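Local coordinates for ancillary protein 2 (Streptococcus pyogenes, PDB 4C0Z) that is a component of the streptococcal pilus tip and can attach it covalently to host-cell targets through reactive thioester bonds, one of them in this N-terminal domain, at residues Y20-Y25 with K42-G47. Residues are numbered along the deposited sequence; the frame is centred on the assembly and turned at random.
Sequences YGYDSY and KVNLDG
The ring of Tyr22 lies across the strand of Lys42, with CB of Lys42 over one face, 3.6 Å from CZ. A chi1 of 50° sets CG of Tyr22 between its own backbone N and carbonyl carbon and swings the ring over the neighbouring strand, where CE1 comes within 3.7 Å of Asn44 OD1. The Asn44 amide stands nearly upright to this ring, their planes 73° apart. The same OD1 meets the edge of the Tyr20 ring, 3.6 Å from CD2, so the amide oxygen touches both tyrosines while ND2 donates to the backbone oxygens of Pro8 and Ser48. Beneath this tight cluster four hydrogen bonds, three nearly straight and the fourth, from Asn44 N to Tyr20 O, more bent, join the antiparallel backbones, Tyr20 pairing with Asn44 and Tyr22 with Lys42. Between them Gly21 and Val43 form a non-hydrogen-bonded pair, and Val43 turns its side chain to the face opposite the tyrosines, CG1 packing on Gly21 CA at 4.0 Å. Packing is looser at the partly exposed end, where Ser24 OG, hydrogen-bonded to Asn40 O, only brushes Lys42 CE at 3.8 Å and the bent lysine carries NZ on to Gln52 and Asn40. In the thioester domain's closed six-stranded antiparallel barrel, strand 41-44 lies between strands 19-23 and 51-56, the latter bearing the thioester cysteine Cys55, while Gly21 bonds through its backbone to Gln72, at the start of strand 72-78, where the barrel closes.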
ATOM      1  N   TYR I  20     -18.364  -9.838   6.630  1.00 36.03           N
ATOM      2  CA  TYR I  20     -17.694 -10.213   5.398  1.00 34.08           C
ATOM      3  C   TYR I  20     -17.254  -8.907   4.713  1.00 35.99           C
ATOM      4  O   TYR I  20     -18.082  -8.035   4.469  1.00 37.08           O
ATOM      5  CB  TYR I  20     -18.645 -11.065   4.520  1.00 35.89           C
ATOM      6  CG  TYR I  20     -18.152 -11.366   3.121  1.00 34.75           C
ATOM      7  CD1 TYR I  20     -16.839 -11.786   2.896  1.00 34.23           C
ATOM      8  CD2 TYR I  20     -19.027 -11.347   2.036  1.00 36.66           C
ATOM      9  CE1 TYR I  20     -16.389 -12.084   1.619  1.00 32.77           C
ATOM     10  CE2 TYR I  20     -18.582 -11.640   0.745  1.00 36.62           C
ATOM     11  CZ  TYR I  20     -17.259 -11.999   0.544  1.00 38.98           C
ATOM     12  OH  TYR I  20     -16.812 -12.283  -0.725  1.00 38.08           O
ATOM     13  N   GLY I  21     -15.949  -8.754   4.504  1.00 31.91           N
ATOM     14  CA  GLY I  21     -15.360  -7.586   3.864  1.00 30.16           C
ATOM     15  C   GLY I  21     -14.740  -8.012   2.555  1.00 33.23           C
ATOM     16  O   GLY I  21     -13.990  -8.980   2.520  1.00 32.48           O
ATOM     17  N   TYR I  22     -15.071  -7.324   1.471  1.00 30.55           N
ATOM     18  CA  TYR I  22     -14.626  -7.717   0.132  1.00 28.77           C
ATOM     19  C   TYR I  22     -14.563  -6.559  -0.832  1.00 31.06           C
ATOM     20  O   TYR I  22     -15.142  -5.501  -0.594  1.00 32.59           O
ATOM     21  CB  TYR I  22     -15.635  -8.769  -0.441  1.00 29.88           C
ATOM     22  CG  TYR I  22     -17.093  -8.348  -0.341  1.00 32.26           C
ATOM     23  CD1 TYR I  22     -17.775  -8.408   0.875  1.00 36.14           C
ATOM     24  CD2 TYR I  22     -17.768  -7.823  -1.440  1.00 32.63           C
ATOM     25  CE1 TYR I  22     -19.097  -7.991   0.986  1.00 38.93           C
ATOM     26  CE2 TYR I  22     -19.097  -7.394  -1.337  1.00 35.08           C
ATOM     27  CZ  TYR I  22     -19.759  -7.499  -0.122  1.00 43.24           C
ATOM     28  OH  TYR I  22     -21.065  -7.113   0.040  1.00 46.86           O
ATOM     29  N   ASP I  23     -13.923  -6.790  -1.968  1.00 25.86           N
ATOM     30  CA  ASP I  23     -13.903  -5.823  -3.034  1.00 25.10           C
ATOM     31  C   ASP I  23     -15.033  -6.268  -4.046  1.00 29.59           C
ATOM     32  O   ASP I  23     -14.957  -7.361  -4.608  1.00 30.85           O
ATOM     33  CB  ASP I  23     -12.504  -5.798  -3.702  1.00 24.69           C
ATOM     34  CG  ASP I  23     -12.291  -4.647  -4.676  1.00 29.73           C
ATOM     35  OD1 ASP I  23     -13.219  -3.819  -4.844  1.00 31.20           O
ATOM     36  OD2 ASP I  23     -11.170  -4.508  -5.184  1.00 35.76           O
ATOM     37  N   SER I  24     -16.058  -5.426  -4.245  1.00 27.27           N
ATOM     38  CA  SER I  24     -17.150  -5.702  -5.180  1.00 31.14           C
ATOM     39  C   SER I  24     -16.787  -5.316  -6.635  1.00 36.47           C
ATOM     40  O   SER I  24     -17.548  -5.645  -7.558  1.00 35.73           O
ATOM     41  CB  SER I  24     -18.448  -5.033  -4.735  1.00 36.99           C
ATOM     42  OG  SER I  24     -18.400  -3.629  -4.930  1.00 46.74           O
ATOM     43  N   TYR I  25     -15.623  -4.638  -6.854  1.00 32.40           N
ATOM     44  CA  TYR I  25     -15.178  -4.337  -8.213  1.00 32.71           C
ATOM     45  C   TYR I  25     -14.526  -5.640  -8.677  1.00 35.01           C
ATOM     46  O   TYR I  25     -13.331  -5.863  -8.501  1.00 32.17           O
ATOM     47  CB  TYR I  25     -14.187  -3.149  -8.261  1.00 33.34           C
ATOM     48  CG  TYR I  25     -13.832  -2.782  -9.688  1.00 33.46           C
ATOM     49  CD1 TYR I  25     -14.778  -2.215 -10.539  1.00 37.20           C
ATOM     50  CD2 TYR I  25     -12.570  -3.055 -10.204  1.00 31.57           C
ATOM     51  CE1 TYR I  25     -14.461  -1.891 -11.855  1.00 38.32           C
ATOM     52  CE2 TYR I  25     -12.243  -2.736 -11.520  1.00 33.42           C
ATOM     53  CZ  TYR I  25     -13.187  -2.137 -12.336  1.00 40.79           C
ATOM     54  OH  TYR I  25     -12.877  -1.841 -13.638  1.00 41.77           O
ATOM     55  N   LYS I  42     -16.782  -3.240   0.226  1.00 37.47           N
ATOM     56  CA  LYS I  42     -18.049  -3.382   0.937  1.00 39.74           C
ATOM     57  C   LYS I  42     -17.901  -4.276   2.151  1.00 43.83           C
ATOM     58  O   LYS I  42     -17.010  -5.120   2.190  1.00 43.62           O
ATOM     59  CB  LYS I  42     -19.114  -3.988  -0.000  1.00 41.14           C
ATOM     60  CG  LYS I  42     -20.119  -2.992  -0.559  1.00 48.43           C
ATOM     61  CD  LYS I  42     -19.610  -2.133  -1.688  1.00 49.82           C
ATOM     62  CE  LYS I  42     -20.701  -1.727  -2.644  1.00 49.48           C
ATOM     63  NZ  LYS I  42     -20.886  -0.258  -2.676  1.00 46.19           N
ATOM     64  N   VAL I  43     -18.787  -4.089   3.122  1.00 42.00           N
ATOM     65  CA  VAL I  43     -18.949  -4.942   4.299  1.00 41.38           C
ATOM     66  C   VAL I  43     -20.424  -5.286   4.398  1.00 44.82           C
ATOM     67  O   VAL I  43     -21.274  -4.427   4.135  1.00 45.42           O
ATOM     68  CB  VAL I  43     -18.386  -4.426   5.662  1.00 44.10           C
ATOM     69  CG1 VAL I  43     -16.879  -4.293   5.635  1.00 40.33           C
ATOM     70  CG2 VAL I  43     -19.050  -3.120   6.112  1.00 46.33           C
ATOM     71  N   ASN I  44     -20.734  -6.543   4.750  1.00 41.03           N
ATOM     72  CA  ASN I  44     -22.107  -6.991   4.995  1.00 42.56           C
ATOM     73  C   ASN I  44     -22.096  -8.169   5.989  1.00 44.68           C
ATOM     74  O   ASN I  44     -21.042  -8.775   6.228  1.00 41.30           O
ATOM     75  CB  ASN I  44     -22.901  -7.251   3.699  1.00 46.04           C
ATOM     76  CG  ASN I  44     -22.782  -8.626   3.100  1.00 56.80           C
ATOM     77  OD1 ASN I  44     -21.752  -9.278   3.142  1.00 46.46           O
ATOM     78  ND2 ASN I  44     -23.827  -9.057   2.460  1.00 57.23           N
ATOM     79  N   LEU I  45     -23.220  -8.423   6.628  1.00 43.87           N
ATOM     80  CA  LEU I  45     -23.359  -9.461   7.645  1.00 44.94           C
ATOM     81  C   LEU I  45     -24.448 -10.462   7.221  1.00 52.25           C
ATOM     82  O   LEU I  45     -25.636 -10.127   7.244  1.00 54.45           O
ATOM     83  CB  LEU I  45     -23.683  -8.775   8.990  1.00 46.66           C
ATOM     84  CG  LEU I  45     -23.826  -9.635  10.249  1.00 50.56           C
ATOM     85  CD1 LEU I  45     -22.478 -10.091  10.737  1.00 47.46           C
ATOM     86  CD2 LEU I  45     -24.472  -8.838  11.341  1.00 52.50           C
ATOM     87  N   ASP I  46     -24.023 -11.674   6.788  1.00 50.47           N
ATOM     88  CA  ASP I  46     -24.861 -12.791   6.313  1.00 53.88           C
ATOM     89  C   ASP I  46     -25.912 -12.364   5.249  1.00 62.66           C
ATOM     90  O   ASP I  46     -27.122 -12.561   5.449  1.00 66.13           O
ATOM     91  CB  ASP I  46     -25.529 -13.545   7.500  1.00 58.90           C
ATOM     92  CG  ASP I  46     -24.559 -14.145   8.492  1.00 66.09           C
ATOM     93  OD1 ASP I  46     -24.013 -15.235   8.195  1.00 66.10           O
ATOM     94  OD2 ASP I  46     -24.323 -13.508   9.555  1.00 66.65           O
ATOM     95  N   GLY I  47     -25.443 -11.757   4.156  1.00 58.90           N
ATOM     96  CA  GLY I  47     -26.310 -11.328   3.058  1.00 60.41           C
ATOM     97  C   GLY I  47     -27.167 -10.102   3.297  1.00 66.59           C
ATOM     98  O   GLY I  47     -28.050  -9.814   2.482  1.00 68.31           O
TER